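Local structure of DUF3299 domain-containing protein (Pseudomonas aeruginosa, 4HSP) at residues Y112-E124 / G134-E146. The protein is of unknown function, but belongs to the DUF3299 family, whose domain is grouped with the OB-fold clan. Residues are numbered along the deposited sequence; the frame is centred on the assembly and turned at random.
With EDO (1,2-ethanediol), chain J.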
loop_
_atom_site.group_PDB
_atom_site.type_symbol
_atom_site.label_atom_id
_atom_site.label_comp_id
_atom_site.label_asym_id
_atom_site.label_seq_id
_atom_site.Cartn_x
_atom_site.Cartn_y
_atom_site.Cartn_z
ATOM N N TYR A 112 -3.726 -4.625 -3.366
ATOM C CA TYR A 112 -2.268 -4.841 -3.396
ATOM C C TYR A 112 -1.985 -6.308 -3.715
ATOM O O TYR A 112 -0.861 -6.683 -4.032
ATOM C CB TYR A 112 -1.654 -4.452 -2.014
ATOM C CG TYR A 112 -2.206 -5.275 -0.856
ATOM C CD1 TYR A 112 -3.437 -4.966 -0.277
ATOM C CD2 TYR A 112 -1.548 -6.422 -0.409
ATOM C CE1 TYR A 112 -3.999 -5.778 0.712
ATOM C CE2 TYR A 112 -2.096 -7.230 0.593
ATOM C CZ TYR A 112 -3.324 -6.906 1.147
ATOM O OH TYR A 112 -3.873 -7.679 2.146
ATOM N N GLN A 113 -3.009 -7.150 -3.574
ATOM C CA GLN A 113 -2.915 -8.599 -3.764
ATOM C C GLN A 113 -3.597 -9.024 -5.053
ATOM O O GLN A 113 -4.464 -8.279 -5.551
ATOM C CB GLN A 113 -3.554 -9.320 -2.553
ATOM C CG GLN A 113 -5.070 -9.257 -2.501
ATOM C CD GLN A 113 -5.593 -9.490 -1.122
ATOM O OE1 GLN A 113 -5.408 -10.546 -0.516
ATOM N NE2 GLN A 113 -6.266 -8.498 -0.604
ATOM N N PRO A 114 -3.241 -10.223 -5.602
ATOM C CA PRO A 114 -3.964 -10.702 -6.776
ATOM C C PRO A 114 -5.286 -11.323 -6.344
ATOM O O PRO A 114 -5.482 -11.648 -5.162
ATOM C CB PRO A 114 -3.006 -11.726 -7.394
ATOM C CG PRO A 114 -2.101 -12.143 -6.295
ATOM C CD PRO A 114 -2.298 -11.255 -5.109
ATOM N N PHE A 115 -6.192 -11.469 -7.300
ATOM C CA PHE A 115 -7.507 -12.066 -7.105
ATOM C C PHE A 115 -7.823 -13.095 -8.158
ATOM O O PHE A 115 -7.188 -13.113 -9.198
ATOM C CB PHE A 115 -8.592 -10.983 -7.184
ATOM C CG PHE A 115 -8.609 -10.020 -6.032
ATOM C CD1 PHE A 115 -7.765 -8.909 -6.016
ATOM C CD2 PHE A 115 -9.488 -10.197 -4.974
ATOM C CE1 PHE A 115 -7.772 -8.021 -4.942
ATOM C CE2 PHE A 115 -9.487 -9.310 -3.896
ATOM C CZ PHE A 115 -8.628 -8.230 -3.890
ATOM N N TRP A 116 -8.820 -13.941 -7.875
ATOM C CA TRP A 116 -9.508 -14.846 -8.788
ATOM C C TRP A 116 -10.813 -14.136 -9.186
ATOM O O TRP A 116 -11.582 -13.745 -8.309
ATOM C CB TRP A 116 -9.811 -16.229 -8.147
ATOM C CG TRP A 116 -8.621 -17.124 -8.015
ATOM C CD1 TRP A 116 -7.950 -17.443 -6.867
ATOM C CD2 TRP A 116 -7.911 -17.755 -9.086
ATOM N NE1 TRP A 116 -6.833 -18.188 -7.165
ATOM C CE2 TRP A 116 -6.789 -18.404 -8.521
ATOM C CE3 TRP A 116 -8.111 -17.832 -10.477
ATOM C CZ2 TRP A 116 -5.895 -19.153 -9.292
ATOM C CZ3 TRP A 116 -7.217 -18.565 -11.241
ATOM C CH2 TRP A 116 -6.105 -19.186 -10.657
ATOM N N VAL A 117 -11.016 -13.893 -10.484
ATOM C CA VAL A 117 -12.263 -13.308 -10.990
ATOM C C VAL A 117 -13.009 -14.411 -11.791
ATOM O O VAL A 117 -12.506 -14.872 -12.816
ATOM C CB VAL A 117 -12.076 -12.011 -11.832
ATOM C CG1 VAL A 117 -13.421 -11.519 -12.346
ATOM C CG2 VAL A 117 -11.363 -10.914 -11.046
ATOM N N GLU A 118 -14.182 -14.817 -11.316
ATOM C CA GLU A 118 -15.064 -15.800 -11.957
ATOM C C GLU A 118 -16.293 -15.112 -12.477
ATOM O O GLU A 118 -16.859 -14.275 -11.771
ATOM C CB GLU A 118 -15.513 -16.888 -10.950
ATOM C CG GLU A 118 -14.382 -17.587 -10.213
ATOM C CD GLU A 118 -14.803 -18.579 -9.147
ATOM O OE1 GLU A 118 -15.938 -19.101 -9.235
ATOM O OE2 GLU A 118 -13.986 -18.858 -8.238
ATOM N N GLY A 119 -16.778 -15.531 -13.637
ATOM C CA GLY A 119 -18.021 -14.992 -14.189
ATOM C C GLY A 119 -18.230 -15.276 -15.656
ATOM O O GLY A 119 -17.476 -16.032 -16.246
ATOM N N THR A 120 -19.264 -14.684 -16.255
ATOM C CA THR A 120 -19.572 -14.841 -17.681
ATOM C C THR A 120 -18.533 -14.048 -18.464
ATOM O O THR A 120 -18.326 -12.854 -18.210
ATOM C CB THR A 120 -21.027 -14.417 -17.981
ATOM O OG1 THR A 120 -21.900 -15.113 -17.085
ATOM C CG2 THR A 120 -21.431 -14.687 -19.435
ATOM N N PHE A 121 -17.872 -14.732 -19.397
ATOM C CA PHE A 121 -16.787 -14.218 -20.207
ATOM C C PHE A 121 -17.247 -13.928 -21.624
ATOM O O PHE A 121 -17.735 -14.815 -22.303
ATOM C CB PHE A 121 -15.639 -15.244 -20.198
ATOM C CG PHE A 121 -14.309 -14.730 -20.686
ATOM C CD1 PHE A 121 -13.478 -14.003 -19.849
ATOM C CD2 PHE A 121 -13.885 -14.976 -21.981
ATOM C CE1 PHE A 121 -12.230 -13.560 -20.291
ATOM C CE2 PHE A 121 -12.654 -14.493 -22.435
ATOM C CZ PHE A 121 -11.824 -13.814 -21.582
ATOM N N LYS A 122 -17.023 -12.698 -22.086
ATOM C CA LYS A 122 -17.404 -12.192 -23.408
ATOM C C LYS A 122 -16.208 -11.688 -24.205
ATOM O O LYS A 122 -15.338 -11.002 -23.662
ATOM C CB LYS A 122 -18.379 -10.997 -23.248
ATOM C CG LYS A 122 -19.853 -11.297 -23.221
ATOM C CD LYS A 122 -20.609 -9.979 -23.470
ATOM C CE LYS A 122 -21.252 -9.903 -24.844
ATOM N NZ LYS A 122 -20.258 -9.830 -25.954
ATOM N N VAL A 123 -16.231 -11.929 -25.510
ATOM C CA VAL A 123 -15.228 -11.444 -26.451
ATOM C C VAL A 123 -15.887 -10.236 -27.115
ATOM O O VAL A 123 -16.608 -10.362 -28.111
ATOM C CB VAL A 123 -14.745 -12.543 -27.434
ATOM C CG1 VAL A 123 -13.715 -11.982 -28.396
ATOM C CG2 VAL A 123 -14.168 -13.739 -26.681
ATOM N N GLU A 124 -15.742 -9.082 -26.447
ATOM C CA GLU A 124 -16.338 -7.800 -26.803
ATOM C C GLU A 124 -15.381 -6.696 -26.441
ATOM O O GLU A 124 -14.771 -6.730 -25.370
ATOM C CB GLU A 124 -17.666 -7.623 -26.049
ATOM C CG GLU A 124 -18.558 -6.507 -26.576
ATOM C CD GLU A 124 -19.673 -6.032 -25.657
ATOM O OE1 GLU A 124 -20.230 -6.856 -24.892
ATOM O OE2 GLU A 124 -19.996 -4.823 -25.713
ATOM N N GLY A 134 -10.021 -6.362 -25.119
ATOM C CA GLY A 134 -10.669 -7.194 -26.126
ATOM C C GLY A 134 -11.647 -8.170 -25.510
ATOM O O GLY A 134 -12.397 -8.832 -26.231
ATOM N N TYR A 135 -11.676 -8.212 -24.161
ATOM C CA TYR A 135 -12.499 -9.097 -23.347
ATOM C C TYR A 135 -13.256 -8.360 -22.265
ATOM O O TYR A 135 -12.783 -7.349 -21.745
ATOM C CB TYR A 135 -11.628 -10.185 -22.683
ATOM C CG TYR A 135 -10.821 -10.995 -23.673
ATOM C CD1 TYR A 135 -11.435 -11.915 -24.520
ATOM C CD2 TYR A 135 -9.445 -10.798 -23.809
ATOM C CE1 TYR A 135 -10.698 -12.659 -25.443
ATOM C CE2 TYR A 135 -8.699 -11.534 -24.735
ATOM C CZ TYR A 135 -9.331 -12.469 -25.544
ATOM O OH TYR A 135 -8.616 -13.209 -26.450
ATOM N N ARG A 136 -14.433 -8.901 -21.911
ATOM C CA ARG A 136 -15.301 -8.399 -20.850
ATOM C C ARG A 136 -15.744 -9.560 -19.949
ATOM O O ARG A 136 -15.808 -10.718 -20.379
ATOM C CB ARG A 136 -16.534 -7.658 -21.414
ATOM C CG ARG A 136 -16.256 -6.373 -22.161
ATOM C CD ARG A 136 -17.530 -5.844 -22.748
ATOM N NE ARG A 136 -18.123 -4.809 -21.901
ATOM C CZ ARG A 136 -18.359 -3.561 -22.295
ATOM N NH1 ARG A 136 -18.074 -3.183 -23.539
ATOM N NH2 ARG A 136 -18.890 -2.684 -21.454
HETATM N N MSE A 137 -16.073 -9.235 -18.706
HETATM C CA MSE A 137 -16.539 -10.202 -17.723
HETATM C C MSE A 137 -17.526 -9.553 -16.749
HETATM O O MSE A 137 -17.313 -8.443 -16.254
HETATM C CB MSE A 137 -15.344 -10.793 -16.973
HETATM C CG MSE A 137 -15.651 -11.934 -16.031
HETATM SE SE MSE A 137 -14.022 -13.024 -15.845
HETATM C CE MSE A 137 -14.748 -14.582 -16.465
ATOM N N GLN A 138 -18.626 -10.250 -16.519
ATOM C CA GLN A 138 -19.630 -9.915 -15.535
ATOM C C GLN A 138 -19.344 -10.895 -14.422
ATOM O O GLN A 138 -19.665 -12.078 -14.540
ATOM C CB GLN A 138 -21.044 -10.024 -16.131
ATOM C CG GLN A 138 -22.156 -9.566 -15.192
ATOM C CD GLN A 138 -22.063 -8.104 -14.807
ATOM O OE1 GLN A 138 -21.931 -7.220 -15.660
ATOM N NE2 GLN A 138 -22.149 -7.824 -13.507
ATOM N N ALA A 139 -18.594 -10.447 -13.427
ATOM C CA ALA A 139 -18.151 -11.305 -12.345
ATOM C C ALA A 139 -19.277 -11.726 -11.377
ATOM O O ALA A 139 -20.104 -10.904 -10.963
ATOM C CB ALA A 139 -17.031 -10.635 -11.571
ATOM N N SER A 140 -19.261 -13.028 -11.017
ATOM C CA SER A 140 -20.097 -13.717 -10.030
ATOM C C SER A 140 -19.369 -13.723 -8.686
ATOM O O SER A 140 -20.005 -13.715 -7.624
ATOM C CB SER A 140 -20.351 -15.173 -10.447
ATOM O OG SER A 140 -20.569 -15.372 -11.834
ATOM N N LYS A 141 -18.016 -13.797 -8.748
ATOM C CA LYS A 141 -17.137 -13.889 -7.592
ATOM C C LYS A 141 -15.772 -13.270 -7.876
ATOM O O LYS A 141 -15.172 -13.494 -8.935
ATOM C CB LYS A 141 -16.973 -15.367 -7.228
ATOM C CG LYS A 141 -16.543 -15.677 -5.808
ATOM C CD LYS A 141 -16.185 -17.166 -5.725
ATOM C CE LYS A 141 -16.219 -17.758 -4.339
ATOM N NZ LYS A 141 -15.471 -19.045 -4.289
ATOM N N VAL A 142 -15.305 -12.467 -6.917
ATOM C CA VAL A 142 -13.991 -11.829 -6.871
ATOM C C VAL A 142 -13.446 -12.199 -5.507
ATOM O O VAL A 142 -14.006 -11.808 -4.486
ATOM C CB VAL A 142 -13.960 -10.316 -7.163
ATOM C CG1 VAL A 142 -12.512 -9.828 -7.245
ATOM C CG2 VAL A 142 -14.705 -10.000 -8.460
ATOM N N THR A 143 -12.463 -13.073 -5.495
ATOM C CA THR A 143 -11.903 -13.644 -4.285
ATOM C C THR A 143 -10.394 -13.527 -4.330
ATOM O O THR A 143 -9.802 -13.717 -5.396
ATOM C CB THR A 143 -12.367 -15.119 -4.115
ATOM O OG1 THR A 143 -12.543 -15.762 -5.389
ATOM C CG2 THR A 143 -13.659 -15.217 -3.343
ATOM N N PRO A 144 -9.745 -13.218 -3.178
ATOM C CA PRO A 144 -8.279 -13.110 -3.177
ATOM C C PRO A 144 -7.598 -14.408 -3.590
ATOM O O PRO A 144 -8.090 -15.499 -3.286
ATOM C CB PRO A 144 -7.947 -12.748 -1.725
ATOM C CG PRO A 144 -9.237 -12.148 -1.161
ATOM C CD PRO A 144 -10.311 -12.955 -1.831
ATOM N N TYR A 145 -6.496 -14.272 -4.348
ATOM C CA TYR A 145 -5.632 -15.364 -4.795
ATOM C C TYR A 145 -4.924 -15.885 -3.562
ATOM O O TYR A 145 -4.181 -15.147 -2.905
ATOM C CB TYR A 145 -4.644 -14.843 -5.854
ATOM C CG TYR A 145 -3.750 -15.875 -6.501
ATOM C CD1 TYR A 145 -2.545 -16.255 -5.909
ATOM C CD2 TYR A 145 -4.031 -16.367 -7.773
ATOM C CE1 TYR A 145 -1.687 -17.162 -6.528
ATOM C CE2 TYR A 145 -3.163 -17.251 -8.418
ATOM C CZ TYR A 145 -2.001 -17.657 -7.784
ATOM O OH TYR A 145 -1.153 -18.514 -8.431
ATOM N N GLU A 146 -5.205 -17.128 -3.205
ATOM C CA GLU A 146 -4.633 -17.682 -2.001
ATOM C C GLU A 146 -3.343 -18.409 -2.307
ATOM O O GLU A 146 -3.275 -19.258 -3.223
ATOM C CB GLU A 146 -5.628 -18.603 -1.285
ATOM C CG GLU A 146 -6.812 -17.874 -0.651
ATOM C CD GLU A 146 -6.608 -17.134 0.666
ATOM O OE1 GLU A 146 -5.493 -17.202 1.237
ATOM O OE2 GLU A 146 -7.579 -16.493 1.135
HETATM C C1 EDO J . -19.426 -5.845 -18.961
HETATM O O1 EDO J . -17.992 -5.769 -18.933
HETATM C C2 EDO J . -19.958 -7.288 -18.697
HETATM O O2 EDO J . -20.085 -8.001 -19.927
HETATM O O HOH W 1 -4.620 -19.597 -5.635
HETATM O O HOH W 2 -22.229 -13.340 -14.195
#
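Glu118 O receives two backbone donors, Ser140 N at 2.8 Å and Lys141 N at 3.3 Å, so residues 134-146 carry one extra residue opposite Glu118: a classic beta bulge. Both strands of the antiparallel pair turn a corner here, and Gly119 CA, 4.1 Å from Ala139 CA, makes a CA-H...O contact with Gln138 O.

Toward one end, the Trp116 and Tyr145 rings lie nearly parallel (19°) but slid apart, with Tyr145 CD2 over the rim of the indole, 3.4 Å from NE1. With CG anti to the backbone N (chi1 -175°), the tyrosine ring swings onward from the strand end, beside Trp116. Water 1, in the indole plane, joins Trp116 NE1 to Glu146 O. At the other end, Phe121 CZ packs 3.5 Å from Tyr135 CD1, while selenomethionine Met137 brings its CE to the edge of the Phe121 ring and its SE to 3.9 Å from Val117 CG1. Glu124 OE2 lies well out of the Arg136 guanidinium plane, so this salt bridge rests on charge alone; Lys122 NZ weakly holds Glu124 OE1.

Further out, Lys58 makes a cation-pi contact with Trp116, and Tyr145 OH bonds Pro24 O of the second subunit. Strand 55-68 pairs with residues 115-122 along their other edge, and Val100 covers Val117 and Ala139. Strongly bent, bulged strands in a curled sheet are consistent with an OB-like beta-barrel.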